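Local coordinates for uncharacterized protein Atu1656 (PDB 2OJH) that is of unknown function but belongs to the TolB family and folds as a six-bladed beta-propeller, a scaffold that commonly serves binding, at residues V234-D239 with L247-Q252; H243-D248 with G269-M274; G81-C86 with I101-E106; G108-Y113 with P130-G135. One frame throughout, in Å; residues are numbered along the deposited sequence. Where two conformers were deposited one is given.

Contact 1 (V234-D239 with L247-Q252)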
loop_
_atom_site.group_PDB
_atom_site.type_symbol
_atom_site.label_atom_id
_atom_site.label_comp_id
_atom_site.label_asym_id
_atom_site.label_seq_id
_atom_site.Cartn_x
_atom_site.Cartn_y
_atom_site.Cartn_z
ATOM N N VAL A 234 -1.387 -0.753 -10.211
ATOM C CA VAL A 234 -0.413 -1.287 -11.169
ATOM C C VAL A 234 -1.041 -2.445 -11.946
ATOM O O VAL A 234 -1.710 -3.276 -11.346
ATOM C CB VAL A 234 0.810 -1.824 -10.447
ATOM C CG1 VAL A 234 1.753 -2.564 -11.401
ATOM C CG2 VAL A 234 1.566 -0.689 -9.727
ATOM N N SER A 235 -0.782 -2.529 -13.250
ATOM C CA SER A 235 -1.202 -3.663 -14.097
ATOM C C SER A 235 0.018 -4.450 -14.582
ATOM O O SER A 235 0.881 -3.895 -15.269
ATOM C CB SER A 235 -1.976 -3.179 -15.331
ATOM O OG SER A 235 -3.319 -2.848 -14.989
ATOM N N TYR A 236 0.102 -5.728 -14.207
ATOM C CA TYR A 236 1.137 -6.614 -14.726
ATOM C C TYR A 236 0.599 -7.265 -15.986
ATOM O O TYR A 236 -0.611 -7.296 -16.166
ATOM C CB TYR A 236 1.366 -7.741 -13.760
ATOM C CG TYR A 236 2.142 -7.425 -12.504
ATOM C CD1 TYR A 236 3.531 -7.594 -12.456
ATOM C CD2 TYR A 236 1.493 -7.018 -11.373
ATOM C CE1 TYR A 236 4.251 -7.351 -11.264
ATOM C CE2 TYR A 236 2.203 -6.764 -10.188
ATOM C CZ TYR A 236 3.589 -6.947 -10.156
ATOM O OH TYR A 236 4.313 -6.722 -8.963
ATOM N N ASP A 237 1.463 -7.819 -16.835
ATOM C CA ASP A 237 0.969 -8.694 -17.897
ATOM C C ASP A 237 0.167 -9.862 -17.296
ATOM O O ASP A 237 0.383 -10.268 -16.145
ATOM C CB ASP A 237 2.105 -9.204 -18.801
ATOM C CG ASP A 237 2.844 -8.074 -19.536
ATOM O OD1 ASP A 237 2.356 -6.910 -19.584
ATOM O OD2 ASP A 237 3.944 -8.360 -20.061
ATOM N N ALA A 238 -0.797 -10.333 -18.068
ATOM C CA ALA A 238 -1.732 -11.395 -17.682
ATOM C C ALA A 238 -1.035 -12.708 -17.347
ATOM O O ALA A 238 -1.439 -13.401 -16.411
ATOM C CB ALA A 238 -2.732 -11.627 -18.819
ATOM N N ASP A 239 -0.002 -13.051 -18.119
ATOM C CA ASP A 239 0.780 -14.274 -17.862
ATOM C C ASP A 239 1.706 -14.236 -16.637
ATOM O O ASP A 239 2.500 -15.148 -16.436
ATOM C CB ASP A 239 1.569 -14.687 -19.116
ATOM C CG ASP A 239 2.631 -13.656 -19.533
ATOM O OD1 ASP A 239 2.858 -12.646 -18.823
ATOM O OD2 ASP A 239 3.244 -13.862 -20.601
ATOM N N LEU A 247 9.681 -6.173 -13.255
ATOM C CA LEU A 247 9.045 -6.468 -14.553
ATOM C C LEU A 247 8.561 -5.173 -15.179
ATOM O O LEU A 247 8.393 -4.169 -14.483
ATOM C CB LEU A 247 7.839 -7.390 -14.330
ATOM C CG LEU A 247 8.123 -8.781 -13.758
ATOM C CD1 LEU A 247 6.831 -9.417 -13.295
ATOM C CD2 LEU A 247 8.783 -9.626 -14.831
ATOM N N ASP A 248 8.326 -5.222 -16.478
ATOM C CA ASP A 248 7.728 -4.121 -17.227
ATOM C C ASP A 248 6.244 -4.076 -16.893
ATOM O O ASP A 248 5.488 -4.967 -17.297
ATOM C CB ASP A 248 7.971 -4.343 -18.725
ATOM C CG ASP A 248 9.411 -4.092 -19.106
ATOM O OD1 ASP A 248 9.975 -3.100 -18.605
ATOM O OD2 ASP A 248 9.980 -4.879 -19.889
ATOM N N VAL A 249 5.854 -3.086 -16.079
ATOM C CA VAL A 249 4.446 -2.902 -15.677
ATOM C C VAL A 249 3.861 -1.550 -16.174
ATOM O O VAL A 249 4.548 -0.794 -16.867
ATOM C CB VAL A 249 4.213 -3.086 -14.150
ATOM C CG1 VAL A 249 4.696 -4.472 -13.691
ATOM C CG2 VAL A 249 4.871 -1.962 -13.312
ATOM N N ARG A 250 2.586 -1.304 -15.856
ATOM C CA ARG A 250 1.888 -0.069 -16.200
ATOM C C ARG A 250 1.317 0.504 -14.913
ATOM O O ARG A 250 0.720 -0.232 -14.144
ATOM C CB ARG A 250 0.732 -0.355 -17.162
ATOM C CG ARG A 250 1.129 -0.926 -18.520
ATOM C CD ARG A 250 -0.096 -1.438 -19.292
ATOM N NE ARG A 250 0.143 -1.560 -20.733
ATOM C CZ ARG A 250 0.682 -2.620 -21.337
ATOM N NH1 ARG A 250 1.069 -3.682 -20.635
ATOM N NH2 ARG A 250 0.840 -2.618 -22.657
ATOM N N VAL A 251 1.516 1.797 -14.672
ATOM C CA VAL A 251 0.861 2.482 -13.566
ATOM C C VAL A 251 -0.417 3.064 -14.185
ATOM O O VAL A 251 -0.359 3.840 -15.150
ATOM C CB VAL A 251 1.771 3.546 -12.916
ATOM C CG1 VAL A 251 1.023 4.365 -11.852
ATOM C CG2 VAL A 251 3.014 2.875 -12.289
ATOM N N GLN A 252 -1.558 2.640 -13.642
ATOM C CA GLN A 252 -2.847 2.957 -14.189
ATOM C C GLN A 252 -3.615 3.872 -13.274
ATOM O O GLN A 252 -3.366 3.916 -12.068
ATOM C CB GLN A 252 -3.686 1.686 -14.344
ATOM C CG GLN A 252 -3.033 0.568 -15.094
ATOM C CD GLN A 252 -3.082 0.794 -16.565
ATOM O OE1 GLN A 252 -2.149 1.331 -17.130
ATOM N NE2 GLN A 252 -4.188 0.423 -17.199
HETATM O O HOH W 1 -5.557 -2.174 -16.417
HETATM O O HOH W 2 4.268 -7.404 -16.118
#

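Contact 2 (H243-D248 with G269-M274). With ACY (acetic acid), chain C.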
loop_
_atom_site.group_PDB
_atom_site.type_symbol
_atom_site.label_atom_id
_atom_site.label_comp_id
_atom_site.label_asym_id
_atom_site.label_seq_id
_atom_site.Cartn_x
_atom_site.Cartn_y
_atom_site.Cartn_z
ATOM N N HIS A 243 2.778 -11.150 -7.579
ATOM C CA HIS A 243 3.261 -9.759 -7.760
ATOM C C HIS A 243 4.795 -9.611 -7.598
ATOM O O HIS A 243 5.287 -9.093 -6.591
ATOM C CB HIS A 243 2.540 -8.827 -6.795
ATOM C CG HIS A 243 2.618 -9.244 -5.357
ATOM N ND1 HIS A 243 3.206 -8.464 -4.385
ATOM C CD2 HIS A 243 2.151 -10.340 -4.716
ATOM C CE1 HIS A 243 3.100 -9.057 -3.210
ATOM N NE2 HIS A 243 2.458 -10.194 -3.380
ATOM N N PRO A 244 5.541 -10.087 -8.577
ATOM C CA PRO A 244 6.997 -10.098 -8.532
ATOM C C PRO A 244 7.664 -8.703 -8.646
ATOM O O PRO A 244 7.003 -7.694 -8.976
ATOM C CB PRO A 244 7.362 -10.910 -9.785
ATOM C CG PRO A 244 6.119 -11.637 -10.147
ATOM C CD PRO A 244 5.054 -10.670 -9.835
ATOM N N ARG A 245 8.972 -8.688 -8.393
ATOM C CA ARG A 245 9.829 -7.541 -8.648
ATOM C C ARG A 245 10.163 -7.435 -10.112
ATOM O O ARG A 245 10.005 -8.400 -10.862
ATOM C CB ARG A 245 11.162 -7.744 -7.946
ATOM C CG ARG A 245 11.076 -7.774 -6.463
ATOM C CD ARG A 245 12.424 -7.428 -5.889
ATOM N NE ARG A 245 12.298 -7.277 -4.458
ATOM C CZ ARG A 245 11.656 -6.272 -3.868
ATOM N NH1 ARG A 245 11.103 -5.292 -4.586
ATOM N NH2 ARG A 245 11.574 -6.248 -2.547
ATOM N N ASP A 246 10.678 -6.266 -10.488
ATOM C CA ASP A 246 11.507 -6.097 -11.689
ATOM C C ASP A 246 10.910 -6.606 -12.982
ATOM O O ASP A 246 11.560 -7.364 -13.729
ATOM C CB ASP A 246 12.923 -6.675 -11.471
ATOM C CG ASP A 246 13.657 -6.028 -10.293
ATOM O OD1 ASP A 246 13.357 -4.882 -9.920
ATOM O OD2 ASP A 246 14.561 -6.668 -9.732
ATOM N N LEU A 247 9.681 -6.173 -13.255
ATOM C CA LEU A 247 9.045 -6.468 -14.553
ATOM C C LEU A 247 8.561 -5.173 -15.179
ATOM O O LEU A 247 8.393 -4.169 -14.483
ATOM C CB LEU A 247 7.839 -7.390 -14.330
ATOM C CG LEU A 247 8.123 -8.781 -13.758
ATOM C CD1 LEU A 247 6.831 -9.417 -13.295
ATOM C CD2 LEU A 247 8.783 -9.626 -14.831
ATOM N N ASP A 248 8.326 -5.222 -16.478
ATOM C CA ASP A 248 7.728 -4.121 -17.227
ATOM C C ASP A 248 6.244 -4.076 -16.893
ATOM O O ASP A 248 5.488 -4.967 -17.297
ATOM C CB ASP A 248 7.971 -4.343 -18.725
ATOM C CG ASP A 248 9.411 -4.092 -19.106
ATOM O OD1 ASP A 248 9.975 -3.100 -18.605
ATOM O OD2 ASP A 248 9.980 -4.879 -19.889
ATOM N N GLY A 269 9.397 -2.263 -12.593
ATOM C CA GLY A 269 9.122 -2.453 -11.171
ATOM C C GLY A 269 8.019 -3.477 -10.938
ATOM O O GLY A 269 8.037 -4.567 -11.520
ATOM N N GLY A 270 7.050 -3.107 -10.116
ATOM C CA GLY A 270 6.021 -4.035 -9.655
ATOM C C GLY A 270 6.109 -4.064 -8.150
ATOM O O GLY A 270 5.686 -3.112 -7.490
ATOM N N GLN A 271 6.658 -5.141 -7.602
ATOM C CA GLN A 271 6.780 -5.205 -6.137
ATOM C C GLN A 271 7.644 -4.020 -5.675
ATOM O O GLN A 271 8.718 -3.785 -6.238
ATOM C CB GLN A 271 7.403 -6.543 -5.728
ATOM C CG GLN A 271 7.768 -6.635 -4.218
ATOM C CD GLN A 271 6.534 -6.745 -3.343
ATOM O OE1 GLN A 271 5.413 -6.562 -3.813
ATOM N NE2 GLN A 271 6.725 -7.091 -2.077
ATOM N N GLY A 272 7.190 -3.312 -4.643
ATOM C CA GLY A 272 7.903 -2.142 -4.106
ATOM C C GLY A 272 7.447 -0.802 -4.695
ATOM O O GLY A 272 7.562 0.254 -4.039
ATOM N N THR A 273 6.945 -0.829 -5.928
ATOM C CA THR A 273 6.541 0.395 -6.623
ATOM C C THR A 273 5.529 1.192 -5.774
ATOM O O THR A 273 5.701 2.401 -5.558
ATOM C CB THR A 273 6.009 0.067 -8.059
ATOM O OG1 THR A 273 7.106 -0.404 -8.836
ATOM C CG2 THR A 273 5.424 1.285 -8.758
HETATM N N MSE A 274 4.475 0.529 -5.285
HETATM C CA MSE A 274 3.452 1.231 -4.498
HETATM C C MSE A 274 2.641 0.279 -3.610
HETATM O O MSE A 274 1.403 0.319 -3.633
HETATM C CB MSE A 274 2.500 2.074 -5.395
HETATM C CG MSE A 274 1.703 1.274 -6.364
HETATM SE SE MSE A 274 0.472 2.390 -7.423
HETATM C CE MSE A 274 1.840 3.593 -8.218
HETATM C C ACY C . 0.815 -10.980 0.195
HETATM O O ACY C . 1.735 -10.266 0.662
HETATM O OXT ACY C . 0.622 -11.186 -1.014
HETATM C CH3 ACY C . -0.141 -11.636 1.127
HETATM O O HOH W 3 10.129 -4.152 -8.488
#

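Contact 3 (G81-C86 with I101-E106)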
loop_
_atom_site.group_PDB
_atom_site.type_symbol
_atom_site.label_atom_id
_atom_site.label_comp_id
_atom_site.label_asym_id
_atom_site.label_seq_id
_atom_site.Cartn_x
_atom_site.Cartn_y
_atom_site.Cartn_z
ATOM N N GLY A 81 11.978 0.031 17.215
ATOM C CA GLY A 81 12.403 -0.912 18.257
ATOM C C GLY A 81 12.789 -2.275 17.698
ATOM O O GLY A 81 13.582 -2.355 16.745
ATOM N N PHE A 82 12.213 -3.343 18.263
ATOM C CA PHE A 82 12.624 -4.708 17.925
ATOM C C PHE A 82 12.244 -5.031 16.489
ATOM O O PHE A 82 12.690 -6.028 15.940
ATOM C CB PHE A 82 12.016 -5.751 18.880
ATOM C CG PHE A 82 10.512 -5.824 18.825
ATOM C CD1 PHE A 82 9.876 -6.421 17.745
ATOM C CD2 PHE A 82 9.743 -5.295 19.846
ATOM C CE1 PHE A 82 8.496 -6.486 17.663
ATOM C CE2 PHE A 82 8.358 -5.366 19.791
ATOM C CZ PHE A 82 7.734 -5.957 18.681
ATOM N N ALA A 83 11.409 -4.195 15.893
ATOM C CA ALA A 83 10.798 -4.545 14.589
ATOM C C ALA A 83 11.729 -4.210 13.432
ATOM O O ALA A 83 11.568 -3.184 12.767
ATOM C CB ALA A 83 9.475 -3.829 14.415
ATOM N N THR A 84 12.727 -5.056 13.208
ATOM C CA THR A 84 13.770 -4.723 12.241
ATOM C C THR A 84 13.669 -5.608 11.007
ATOM O O THR A 84 14.611 -5.679 10.199
ATOM C CB THR A 84 15.130 -4.928 12.843
ATOM O OG1 THR A 84 15.213 -6.271 13.346
ATOM C CG2 THR A 84 15.365 -3.934 14.002
ATOM N N ILE A 85 12.550 -6.314 10.873
ATOM C CA ILE A 85 12.286 -7.053 9.659
ATOM C C ILE A 85 10.884 -6.661 9.193
ATOM O O ILE A 85 9.976 -7.511 9.108
ATOM C CB ILE A 85 12.423 -8.598 9.803
ATOM C CG1 ILE A 85 13.740 -9.006 10.471
ATOM C CG2 ILE A 85 12.383 -9.252 8.414
ATOM C CD1 ILE A 85 13.785 -10.515 10.937
ATOM N N CYS A 86 10.725 -5.364 8.925
ATOM C CA CYS A 86 9.507 -4.792 8.362
ATOM C C CYS A 86 9.399 -5.080 6.864
ATOM O O CYS A 86 10.406 -5.071 6.128
ATOM C CB CYS A 86 9.485 -3.278 8.559
ATOM S SG CYS A 86 9.308 -2.850 10.263
ATOM N N ILE A 101 3.024 -0.982 10.958
ATOM C CA ILE A 101 4.066 -1.756 10.242
ATOM C C ILE A 101 3.693 -3.221 10.264
ATOM O O ILE A 101 2.863 -3.646 11.080
ATOM C CB ILE A 101 5.466 -1.580 10.890
ATOM C CG1 ILE A 101 5.427 -2.031 12.351
ATOM C CG2 ILE A 101 5.925 -0.091 10.826
ATOM C CD1 ILE A 101 6.803 -1.915 13.119
ATOM N N SER A 102 4.296 -4.005 9.377
ATOM C CA SER A 102 4.075 -5.420 9.332
ATOM C C SER A 102 5.472 -6.050 9.450
ATOM O O SER A 102 6.307 -5.880 8.561
ATOM C CB SER A 102 3.423 -5.796 8.000
ATOM O OG SER A 102 2.198 -5.096 7.825
ATOM N N ASP A 103 5.728 -6.741 10.553
ATOM C CA ASP A 103 7.077 -7.189 10.882
ATOM C C ASP A 103 7.127 -8.685 11.261
ATOM O O ASP A 103 6.143 -9.247 11.759
ATOM C CB ASP A 103 7.612 -6.337 12.028
ATOM C CG ASP A 103 8.955 -6.813 12.511
ATOM O OD1 ASP A 103 9.969 -6.430 11.880
ATOM O OD2 ASP A 103 9.003 -7.564 13.516
ATOM N N LYS A 104 8.279 -9.324 11.045
ATOM C CA LYS A 104 8.380 -10.747 11.333
ATOM C C LYS A 104 9.429 -11.175 12.361
ATOM O O LYS A 104 9.743 -12.352 12.450
ATOM C CB LYS A 104 8.499 -11.571 10.043
ATOM C CG LYS A 104 9.749 -11.373 9.262
ATOM C CD LYS A 104 9.615 -12.006 7.844
ATOM C CE LYS A 104 10.207 -13.414 7.799
ATOM N NZ LYS A 104 10.386 -13.889 6.376
ATOM N N VAL A 105 9.937 -10.243 13.160
ATOM C CA VAL A 105 10.893 -10.605 14.225
ATOM C C VAL A 105 10.285 -11.574 15.239
ATOM O O VAL A 105 10.878 -12.610 15.555
ATOM C CB VAL A 105 11.479 -9.343 14.940
ATOM C CG1 VAL A 105 12.138 -9.698 16.269
ATOM C CG2 VAL A 105 12.461 -8.647 14.035
ATOM N N GLU A 106 9.099 -11.244 15.738
ATOM C CA GLU A 106 8.516 -11.973 16.872
ATOM C C GLU A 106 8.060 -13.390 16.587
ATOM O O GLU A 106 8.251 -14.268 17.426
ATOM C CB GLU A 106 7.380 -11.176 17.500
ATOM C CG GLU A 106 7.879 -10.116 18.452
ATOM C CD GLU A 106 6.798 -9.589 19.378
ATOM O OE1 GLU A 106 5.721 -9.179 18.895
ATOM O OE2 GLU A 106 7.049 -9.547 20.601
#

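Contact 4 (G108-Y113 with P130-G135)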
loop_
_atom_site.group_PDB
_atom_site.type_symbol
_atom_site.label_atom_id
_atom_site.label_comp_id
_atom_site.label_asym_id
_atom_site.label_seq_id
_atom_site.Cartn_x
_atom_site.Cartn_y
_atom_site.Cartn_z
ATOM N N GLY A 108 8.243 -14.916 13.109
ATOM C CA GLY A 108 8.821 -15.512 11.900
ATOM C C GLY A 108 7.908 -15.351 10.710
ATOM O O GLY A 108 8.179 -15.872 9.627
ATOM N N LYS A 109 6.811 -14.633 10.911
ATOM C CA LYS A 109 5.869 -14.325 9.837
ATOM C C LYS A 109 5.190 -13.004 10.114
ATOM O O LYS A 109 5.177 -12.548 11.249
ATOM C CB LYS A 109 4.852 -15.432 9.602
ATOM C CG LYS A 109 4.044 -15.867 10.772
ATOM C CD LYS A 109 3.511 -17.264 10.476
ATOM C CE LYS A 109 3.177 -17.980 11.755
ATOM N NZ LYS A 109 2.692 -19.375 11.521
ATOM N N SER A 110 4.649 -12.389 9.063
ATOM C CA SER A 110 4.176 -11.008 9.182
ATOM C C SER A 110 3.108 -10.821 10.250
ATOM O O SER A 110 2.084 -11.511 10.225
ATOM C CB SER A 110 3.623 -10.529 7.844
ATOM O OG SER A 110 3.282 -9.151 7.929
ATOM N N ALA A 111 3.358 -9.879 11.163
ATOM C CA ALA A 111 2.405 -9.462 12.187
ATOM C C ALA A 111 2.327 -7.939 12.184
ATOM O O ALA A 111 3.344 -7.245 11.992
ATOM C CB ALA A 111 2.873 -9.946 13.585
ATOM N N ILE A 112 1.123 -7.417 12.409
ATOM C CA ILE A 112 0.854 -5.987 12.296
ATOM C C ILE A 112 1.089 -5.330 13.665
ATOM O O ILE A 112 0.697 -5.872 14.702
ATOM C CB ILE A 112 -0.583 -5.736 11.740
ATOM C CG1 ILE A 112 -0.680 -6.231 10.278
ATOM C CG2 ILE A 112 -0.922 -4.271 11.777
ATOM C CD1 ILE A 112 -2.134 -6.190 9.740
ATOM N N TYR A 113 1.768 -4.188 13.670
ATOM C CA TYR A 113 1.967 -3.413 14.917
ATOM C C TYR A 113 1.652 -1.943 14.643
ATOM O O TYR A 113 1.716 -1.500 13.496
ATOM C CB TYR A 113 3.421 -3.486 15.373
ATOM C CG TYR A 113 3.935 -4.885 15.644
ATOM C CD1 TYR A 113 4.343 -5.719 14.596
ATOM C CD2 TYR A 113 4.043 -5.351 16.949
ATOM C CE1 TYR A 113 4.809 -7.014 14.857
ATOM C CE2 TYR A 113 4.525 -6.620 17.229
ATOM C CZ TYR A 113 4.898 -7.447 16.171
ATOM O OH TYR A 113 5.370 -8.703 16.459
ATOM N N PRO A 130 -0.203 -15.179 9.025
ATOM C CA PRO A 130 0.340 -13.842 8.853
ATOM C C PRO A 130 -0.727 -12.805 8.463
ATOM O O PRO A 130 -1.741 -13.140 7.820
ATOM C CB PRO A 130 1.325 -14.009 7.697
ATOM C CG PRO A 130 0.800 -15.122 6.904
ATOM C CD PRO A 130 0.025 -16.022 7.830
ATOM N N SER A 131 -0.475 -11.559 8.847
ATOM C CA SER A 131 -1.331 -10.428 8.493
ATOM C C SER A 131 -0.509 -9.249 7.929
ATOM O O SER A 131 0.555 -8.908 8.460
ATOM C CB SER A 131 -2.140 -9.992 9.705
ATOM O OG SER A 131 -2.924 -11.064 10.207
ATOM N N TYR A 132 -0.996 -8.657 6.827
ATOM C CA TYR A 132 -0.245 -7.632 6.074
ATOM C C TYR A 132 -1.012 -6.301 6.070
ATOM O O TYR A 132 -2.069 -6.197 5.470
ATOM C CB TYR A 132 0.009 -8.120 4.648
ATOM C CG TYR A 132 0.734 -9.445 4.626
ATOM C CD1 TYR A 132 2.141 -9.496 4.641
ATOM C CD2 TYR A 132 0.025 -10.649 4.611
ATOM C CE1 TYR A 132 2.816 -10.720 4.610
ATOM C CE2 TYR A 132 0.685 -11.852 4.623
ATOM C CZ TYR A 132 2.082 -11.880 4.615
ATOM O OH TYR A 132 2.724 -13.096 4.600
ATOM N N TRP A 133 -0.495 -5.299 6.774
ATOM C CA TRP A 133 -1.186 -4.009 6.910
ATOM C C TRP A 133 -1.337 -3.267 5.557
ATOM O O TRP A 133 -0.360 -3.138 4.803
ATOM C CB TRP A 133 -0.453 -3.133 7.905
ATOM C CG TRP A 133 -1.303 -1.940 8.254
ATOM C CD1 TRP A 133 -2.144 -1.813 9.319
ATOM C CD2 TRP A 133 -1.452 -0.737 7.475
ATOM N NE1 TRP A 133 -2.770 -0.579 9.284
ATOM C CE2 TRP A 133 -2.358 0.091 8.155
ATOM C CE3 TRP A 133 -0.856 -0.256 6.315
ATOM C CZ2 TRP A 133 -2.723 1.348 7.667
ATOM C CZ3 TRP A 133 -1.242 0.988 5.817
ATOM C CH2 TRP A 133 -2.153 1.774 6.498
ATOM N N HIS A 134 -2.532 -2.739 5.273
ATOM C CA HIS A 134 -2.791 -2.174 3.940
ATOM C C HIS A 134 -3.581 -0.852 3.847
ATOM O O HIS A 134 -3.452 -0.161 2.834
ATOM C CB HIS A 134 -3.366 -3.210 3.004
ATOM C CG HIS A 134 -2.320 -4.008 2.278
ATOM N ND1 HIS A 134 -1.584 -3.499 1.223
ATOM C CD2 HIS A 134 -1.897 -5.286 2.455
ATOM C CE1 HIS A 134 -0.742 -4.427 0.795
ATOM N NE2 HIS A 134 -0.903 -5.515 1.532
ATOM N N GLY A 135 -4.315 -0.449 4.886
ATOM C CA GLY A 135 -5.013 0.867 4.844
ATOM C C GLY A 135 -5.568 1.303 6.195
ATOM O O GLY A 135 -6.009 0.449 6.984
HETATM O O HOH W 4 5.134 -13.349 6.307
#

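Contact 1 (V234-D239 with L247-Q252)
Strands 230-237 and 247-255, the two middle strands of one four-stranded antiparallel propeller blade, form a beta hairpin here, and S235 and R250 face each other across it as a hydrogen-bonded pair. S235 N gives a nearly straight bond of 2.9 Å to R250 O, lying in the plane of that carbonyl, while R250 N returns a longer one of 3.2 Å to S235 O. V234 and V251 make the adjoining non-hydrogen-bonded pair.

The faces of the hairpin differ in character. V234, Y236, V249 and L247 supply the apolar contacts. V234 CG1, anti to its own N (chi1 172°), reaches V249 CG2 at 3.7 Å and touches V249 CB as well; the branched carbons of both valines give short, rigid apolar surfaces. The Y236 ring runs alongside V249, whose CG1 comes to 3.6 Å from Y236 CD1, and L247 CD1 lies at the CD1-CE1 edge, near the ring plane, 3.9 Å from Y236 CD1. The phenol suits this place because its OH can bond to P244 O beyond the hairpin while the ring packs against W220 of the neighbouring strand.

The other side is polar. S235 OG is held by D219 and takes a hydrogen bond from a water that also receives a weak one from Q252 NE2; Q252 OE1 bonds to T263. In one of its two conformers R250 offers a guanidinium edge to D237, a long and doubtful salt bridge. At the loop end of the hairpin a second water accepts from D237 N and donates to D248 O.

Contact 2 (H243-D248 with G269-M274)
Backbone hydrogen bonds join L247 to G269 in both directions: L247 N reaches a lone pair of G269 O at 2.9 Å, and G269 N reaches L247 O at 2.9 Å in an almost straight bond. Farther along, Q271 N donates to P244 O, coming from above the carbonyl plane. A water extends the pairing by accepting from D246 N and donating to Q271 O.

Among the side chains, Q271 does most of the work. Its CG is anti to the backbone N and the chain bends at chi2 (72°), which carries the amide toward H243. H243 ND1 donates to Q271 OE1 at 3.0 Å, a bent bond arriving well above the amide plane; N275 also donates to OE1. On its other nitrogen, NE2, the imidazole bonds to an acetic acid molecule, probably from the crystallisation liquor, and the ring stacks with W220. In the conformer of R245 described, Q271 CG lies over one face of the guanidinium. R245 and D246 form salt bridges with E45 and R21.

Glycine fits at G270 because its backbone angles would press a side chain against the preceding carbonyl and against P244 O. G270 N donates to T273 OG1. D246, its phi positive (53°), and L247 both stand opposite G269, which makes a G1 beta bulge, set where strand 247-255 begins and the chain has just left strand 262-267.

Contact 3 (G81-C86 with I101-E106)
K104 N donates to I85 O at 3.1 Å, arriving from above the carbonyl plane, and this bond fixes the single bridge of C86 with D103. D103 ends strand 98-103 of a propeller blade, and the facing residues belong to the loop that brings the chain in from the preceding blade. With CG anti to its backbone N (chi1 175°), D103 brings its carboxylate against A83 and I85 of that loop. An aspartate suits the strand end because OD2 accepts from V105 N at 2.9 Å, making an Asx turn; OD1 may also accept from I85 N, but its place is less sure and that bond is doubtful. C86 CA adds a CH...O contact to S102 O.

Apolar packing surrounds this polar centre. On the buried side, I101 CD1 fits against A83 CB at 3.5 Å and against C86 SG at 3.9 Å; small residues there let the long isoleucine arm reach the loop. Nearer the surface, V105 CG2 lies by I85 CG1, 3.8 Å away, while I85 CG2 rests tightly on K104 CG. A83 stands at the centre of an inverse gamma turn whose closing bond, T84 N to F82 O, is weak; it probably contributes to the bend of the loop near D103.

The ring of F82 packs edge-to-face with Y113, and E106, whose OE1 is bonded to the Y113 hydroxyl, crosses it obliquely: E106 CG approaches F82 CE1 to 3.8 Å.

Contact 4 (G108-Y113 with P130-G135)
The indole of W133 receives I112 CG2 at its edge, 3.7 Å from W133 CD1, and has G135 N over one face, while the phenol of Y132 meets S110 CB obliquely, 3.3 Å from Y132 CE1. These rings sit on strand 131-136, which opens the next blade of the propeller, and their partners on strand 111-116 and the loop before it belong to the preceding blade, so the contact packs blade against blade. The two strands' short segments run 42° apart.

I112 carries the apolar part of the contact. Its CG1 branch, anti to the carbonyl carbon (chi1 -66°), leads I112 CD1 to W133 N, 3.5 Å away, and to S131 CB. The two branches of the isoleucine divide the work, CD1 on the W133 backbone and CG2 at the indole edge. W133 N itself is bonded to S102 OG.

S110 supplies the polar link. S131 N donates to S110 O at 2.9 Å, and S110 OG in turn donates to S131 O at 2.8 Å, each reaching its carbonyl from above the plane. P130 follows a cis peptide bond; its CA makes a CH...O contact with S110 O, 3.2 Å. A water joins S110 N, from which it accepts, to Y132 OH.

In the fold
Following the chain, contact 3 comes first: it ties the loop after strand 76-77 to the end of strand 98-103, closing the loop that carries strand 91-92. Contact 4 opens after it and joins that same blade to the next one through strand 131-136; the two meet where D103 pairs with A111 in neighbouring strands. Far along the chain, contact 1 closes the hairpin 230-237/247-255, with seven residues between its segments. Contact 2 begins within that loop, shares L247 and D248 with contact 1, and reaches past strand 262-267 to the following loop, so the two overlap in sequence. The centres of contacts 1 and 3 are about 29 Å apart.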